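Local structure of putative glucose-6-phosphate 1-epimerase (Salmonella typhimurium, 2HTA) at residues F112-K121 and F134-Y145. The protein probably catalyses the interconversion of the alpha and beta anomers of glucose 6-phosphate and related hexose 6-phosphates. Residues are numbered along the deposited sequence; the frame is centred on the assembly and turned at random.
Sequences FARNLPWALK and FELQSSEATRKY
Leu136 lies across the indole of Trp118, and its side chain can be followed atom by atom along the segment 112-121. Leu136 CB sits over the face of the indole, 3.8 Å from the centroid of the five-membered ring of Trp118, a CH-pi contact. With CG trans to the backbone N (chi1 -178°), the two methyls run on past the pyrrole side: Leu136 CD1 comes within 3.4 Å of Pro117 O and also touches CB of Leu116, while CD2 touches both NE1 of Trp118 and CB of Ala113. The rotation of the indole is fixed from within its own segment, since Trp118 NE1 donates to Ala113 O at 3.0 Å with a nearly straight N-H (175°); that oxygen lies in the ring plane, although the donor stands above the carbonyl plane. Ala113 belongs to the turn bearing Arg114, a probable substrate-binding residue by analogy with relatives; Arg114 itself does not touch 134-145. Further along, Ala119 and Glu135 form an antiparallel hydrogen-bonded pair, both N to O distances 2.9 Å, at the open end of the hairpin of strands 119-125 and 130-137, away from its turn. Leu120 CD1 lies over one face of the Phe134 ring, a CH-pi contact, and Lys121 NZ forms a long salt bridge, 3.5 Å, to Glu135 OE2. At the other end, the edge of Tyr145 points into a face of Phe112, a T-shaped pair with planes at 73°. The short helix 140-145 that carries Tyr145 begins with a capping box of Ser139 and Thr142, and CG2 of Thr142 packs on Leu116 CD1. Apolar and ring contacts thus carry the contact and the backbone pair sets its register, while the salt bridge, long and probably softened by solvent around exposed Lys121, probably adds little.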
loop_
_atom_site.group_PDB
_atom_site.type_symbol
_atom_site.label_atom_id
_atom_site.label_comp_id
_atom_site.label_asym_id
_atom_site.label_seq_id
_atom_site.Cartn_x
_atom_site.Cartn_y
_atom_site.Cartn_z
ATOM N N PHE A 112 4.254 -11.785 -5.856
ATOM C CA PHE A 112 4.532 -12.671 -4.707
ATOM C C PHE A 112 5.335 -11.986 -3.571
ATOM O O PHE A 112 5.505 -12.553 -2.495
ATOM C CB PHE A 112 5.215 -13.959 -5.182
ATOM C CG PHE A 112 6.483 -13.721 -5.927
ATOM C CD1 PHE A 112 6.503 -13.851 -7.312
ATOM C CD2 PHE A 112 7.655 -13.338 -5.269
ATOM C CE1 PHE A 112 7.676 -13.657 -8.016
ATOM C CE2 PHE A 112 8.850 -13.142 -5.980
ATOM C CZ PHE A 112 8.841 -13.275 -7.382
ATOM N N ALA A 113 5.827 -10.773 -3.817
ATOM C CA ALA A 113 6.627 -10.087 -2.758
ATOM C C ALA A 113 5.846 -9.824 -1.465
ATOM O O ALA A 113 6.417 -9.853 -0.378
ATOM C CB ALA A 113 7.191 -8.802 -3.331
ATOM N N ARG A 114 4.527 -9.646 -1.572
ATOM C CA ARG A 114 3.677 -9.326 -0.396
ATOM C C ARG A 114 3.454 -10.546 0.477
ATOM O O ARG A 114 2.876 -10.467 1.583
ATOM C CB ARG A 114 2.364 -8.703 -0.853
ATOM C CG ARG A 114 1.475 -9.630 -1.745
ATOM C CD ARG A 114 0.285 -8.832 -2.160
ATOM N NE ARG A 114 -0.672 -9.605 -2.936
ATOM C CZ ARG A 114 -1.976 -9.423 -2.910
ATOM N NH1 ARG A 114 -2.521 -8.510 -2.101
ATOM N NH2 ARG A 114 -2.769 -10.195 -3.685
ATOM N N ASN A 115 3.848 -11.715 -0.052
ATOM C CA ASN A 115 3.630 -12.994 0.653
ATOM C C ASN A 115 4.863 -13.527 1.372
ATOM O O ASN A 115 4.751 -14.465 2.202
ATOM C CB ASN A 115 3.174 -14.088 -0.345
ATOM C CG ASN A 115 1.945 -13.690 -1.150
ATOM O OD1 ASN A 115 2.051 -13.105 -2.248
ATOM N ND2 ASN A 115 0.774 -13.948 -0.597
ATOM N N LEU A 116 6.014 -12.929 1.146
ATOM C CA LEU A 116 7.289 -13.467 1.660
ATOM C C LEU A 116 7.883 -12.586 2.762
ATOM O O LEU A 116 7.624 -11.382 2.776
ATOM C CB LEU A 116 8.298 -13.566 0.507
ATOM C CG LEU A 116 7.875 -14.470 -0.654
ATOM C CD1 LEU A 116 8.910 -14.268 -1.790
ATOM C CD2 LEU A 116 7.856 -15.944 -0.156
ATOM N N PRO A 117 8.685 -13.189 3.675
ATOM C CA PRO A 117 9.308 -12.427 4.721
ATOM C C PRO A 117 10.458 -11.613 4.186
ATOM O O PRO A 117 11.349 -12.162 3.516
ATOM C CB PRO A 117 9.806 -13.511 5.697
ATOM C CG PRO A 117 9.945 -14.808 4.832
ATOM C CD PRO A 117 8.959 -14.646 3.771
ATOM N N TRP A 118 10.427 -10.312 4.475
ATOM C CA TRP A 118 11.562 -9.393 4.194
ATOM C C TRP A 118 12.397 -9.139 5.457
ATOM O O TRP A 118 11.891 -9.169 6.577
ATOM C CB TRP A 118 11.089 -8.011 3.734
ATOM C CG TRP A 118 10.251 -7.957 2.472
ATOM C CD1 TRP A 118 9.191 -8.779 2.147
ATOM C CD2 TRP A 118 10.348 -6.984 1.420
ATOM N NE1 TRP A 118 8.637 -8.382 0.944
ATOM C CE2 TRP A 118 9.317 -7.285 0.468
ATOM C CE3 TRP A 118 11.214 -5.923 1.166
ATOM C CZ2 TRP A 118 9.097 -6.504 -0.702
ATOM C CZ3 TRP A 118 11.000 -5.133 -0.008
ATOM C CH2 TRP A 118 9.965 -5.439 -0.932
ATOM N N ALA A 119 13.661 -8.808 5.253
ATOM C CA ALA A 119 14.556 -8.543 6.389
ATOM C C ALA A 119 14.469 -7.043 6.650
ATOM O O ALA A 119 14.337 -6.273 5.724
ATOM C CB ALA A 119 16.012 -8.956 6.000
ATOM N N LEU A 120 14.521 -6.642 7.893
ATOM C CA LEU A 120 14.748 -5.244 8.188
ATOM C C LEU A 120 16.236 -5.013 8.187
ATOM O O LEU A 120 16.971 -5.404 9.128
ATOM C CB LEU A 120 14.105 -4.904 9.525
ATOM C CG LEU A 120 14.455 -3.534 10.141
ATOM C CD1 LEU A 120 13.882 -2.466 9.179
ATOM C CD2 LEU A 120 13.845 -3.310 11.530
ATOM N N LYS A 121 16.725 -4.370 7.115
ATOM C CA LYS A 121 18.140 -4.246 6.851
ATOM C C LYS A 121 18.723 -3.041 7.576
ATOM O O LYS A 121 19.886 -3.107 8.031
ATOM C CB LYS A 121 18.353 -4.066 5.336
ATOM C CG LYS A 121 19.756 -4.092 4.874
ATOM C CD LYS A 121 19.834 -3.765 3.351
ATOM C CE LYS A 121 21.254 -4.046 2.822
ATOM N NZ LYS A 121 21.739 -5.448 3.178
ATOM N N PHE A 134 13.761 -2.286 4.209
ATOM C CA PHE A 134 13.499 -3.734 4.210
ATOM C C PHE A 134 14.072 -4.301 2.917
ATOM O O PHE A 134 14.101 -3.618 1.859
ATOM C CB PHE A 134 11.982 -3.984 4.260
ATOM C CG PHE A 134 11.328 -3.566 5.535
ATOM C CD1 PHE A 134 10.838 -2.232 5.716
ATOM C CD2 PHE A 134 11.212 -4.466 6.582
ATOM C CE1 PHE A 134 10.193 -1.867 6.940
ATOM C CE2 PHE A 134 10.552 -4.096 7.776
ATOM C CZ PHE A 134 10.058 -2.823 7.954
ATOM N N GLU A 135 14.490 -5.571 2.955
ATOM C CA GLU A 135 15.073 -6.171 1.739
ATOM C C GLU A 135 14.446 -7.562 1.493
ATOM O O GLU A 135 14.288 -8.343 2.435
ATOM C CB GLU A 135 16.568 -6.351 1.974
ATOM C CG GLU A 135 17.287 -6.951 0.766
ATOM C CD GLU A 135 18.787 -7.055 1.027
ATOM O OE1 GLU A 135 19.213 -7.969 1.741
ATOM O OE2 GLU A 135 19.534 -6.179 0.579
ATOM N N LEU A 136 14.172 -7.870 0.230
ATOM C CA LEU A 136 13.742 -9.207 -0.166
ATOM C C LEU A 136 14.695 -9.687 -1.234
ATOM O O LEU A 136 15.089 -8.918 -2.105
ATOM C CB LEU A 136 12.313 -9.199 -0.685
ATOM C CG LEU A 136 11.775 -10.608 -1.075
ATOM C CD1 LEU A 136 11.400 -11.378 0.214
ATOM C CD2 LEU A 136 10.535 -10.372 -1.880
ATOM N N GLN A 137 15.135 -10.961 -1.150
ATOM C CA GLN A 137 16.009 -11.495 -2.205
ATOM C C GLN A 137 15.439 -12.762 -2.777
ATOM O O GLN A 137 14.706 -13.486 -2.104
ATOM C CB GLN A 137 17.401 -11.779 -1.686
ATOM C CG GLN A 137 18.129 -10.458 -1.304
ATOM C CD GLN A 137 19.560 -10.680 -1.032
ATOM O OE1 GLN A 137 19.901 -11.172 0.032
ATOM N NE2 GLN A 137 20.427 -10.331 -1.989
ATOM N N SER A 138 15.802 -13.044 -4.009
ATOM C CA SER A 138 15.455 -14.329 -4.612
ATOM C C SER A 138 16.118 -15.472 -3.864
ATOM O O SER A 138 17.112 -15.290 -3.136
ATOM C CB SER A 138 15.898 -14.351 -6.100
ATOM O OG SER A 138 17.217 -13.893 -6.227
ATOM N N SER A 139 15.551 -16.651 -4.011
ATOM C CA SER A 139 16.060 -17.838 -3.330
ATOM C C SER A 139 15.712 -18.993 -4.266
ATOM O O SER A 139 15.006 -18.800 -5.261
ATOM C CB SER A 139 15.303 -18.018 -2.039
ATOM O OG SER A 139 13.935 -18.286 -2.320
ATOM N N GLU A 140 16.144 -20.203 -3.899
ATOM C CA GLU A 140 15.744 -21.359 -4.690
ATOM C C GLU A 140 14.229 -21.481 -4.752
ATOM O O GLU A 140 13.656 -21.815 -5.814
ATOM C CB GLU A 140 16.350 -22.633 -4.102
ATOM C CG GLU A 140 15.820 -23.879 -4.849
ATOM C CD GLU A 140 16.455 -25.187 -4.351
ATOM O OE1 GLU A 140 17.491 -25.110 -3.657
ATOM O OE2 GLU A 140 15.901 -26.270 -4.680
ATOM N N ALA A 141 13.544 -21.213 -3.634
ATOM C CA ALA A 141 12.080 -21.219 -3.657
ATOM C C ALA A 141 11.420 -20.230 -4.671
ATOM O O ALA A 141 10.515 -20.612 -5.429
ATOM C CB ALA A 141 11.517 -20.999 -2.265
ATOM N N THR A 142 11.869 -18.971 -4.702
ATOM C CA THR A 142 11.269 -18.039 -5.639
ATOM C C THR A 142 11.622 -18.365 -7.059
ATOM O O THR A 142 10.786 -18.198 -7.965
ATOM C CB THR A 142 11.647 -16.540 -5.325
ATOM O OG1 THR A 142 13.023 -16.331 -5.594
ATOM C CG2 THR A 142 11.341 -16.190 -3.823
ATOM N N ARG A 143 12.870 -18.772 -7.285
ATOM C CA ARG A 143 13.284 -19.164 -8.620
ATOM C C ARG A 143 12.505 -20.352 -9.194
ATOM O O ARG A 143 12.520 -20.582 -10.373
ATOM C CB ARG A 143 14.768 -19.491 -8.668
ATOM C CG ARG A 143 15.650 -18.256 -8.462
ATOM C CD ARG A 143 17.095 -18.613 -8.779
ATOM N NE ARG A 143 17.634 -19.685 -7.933
ATOM C CZ ARG A 143 18.261 -19.465 -6.779
ATOM N NH1 ARG A 143 18.790 -20.480 -6.116
ATOM N NH2 ARG A 143 18.371 -18.220 -6.291
ATOM N N LYS A 144 11.833 -21.090 -8.339
ATOM C CA LYS A 144 11.045 -22.215 -8.779
ATOM C C LYS A 144 9.897 -21.741 -9.643
ATOM O O LYS A 144 9.624 -22.339 -10.691
ATOM C CB LYS A 144 10.532 -22.987 -7.571
ATOM C CG LYS A 144 10.207 -24.407 -7.930
ATOM C CD LYS A 144 9.628 -25.156 -6.729
ATOM C CE LYS A 144 8.841 -26.387 -7.178
ATOM N NZ LYS A 144 8.550 -27.231 -5.962
ATOM N N TYR A 145 9.265 -20.632 -9.251
ATOM C CA TYR A 145 8.134 -20.088 -10.007
ATOM C C TYR A 145 8.434 -18.798 -10.754
ATOM O O TYR A 145 7.612 -18.391 -11.570
ATOM C CB TYR A 145 6.878 -19.932 -9.127
ATOM C CG TYR A 145 7.113 -19.240 -7.813
ATOM C CD1 TYR A 145 7.209 -17.836 -7.746
ATOM C CD2 TYR A 145 7.213 -19.962 -6.623
ATOM C CE1 TYR A 145 7.433 -17.195 -6.549
ATOM C CE2 TYR A 145 7.411 -19.311 -5.404
ATOM C CZ TYR A 145 7.532 -17.909 -5.385
ATOM O OH TYR A 145 7.774 -17.253 -4.179
#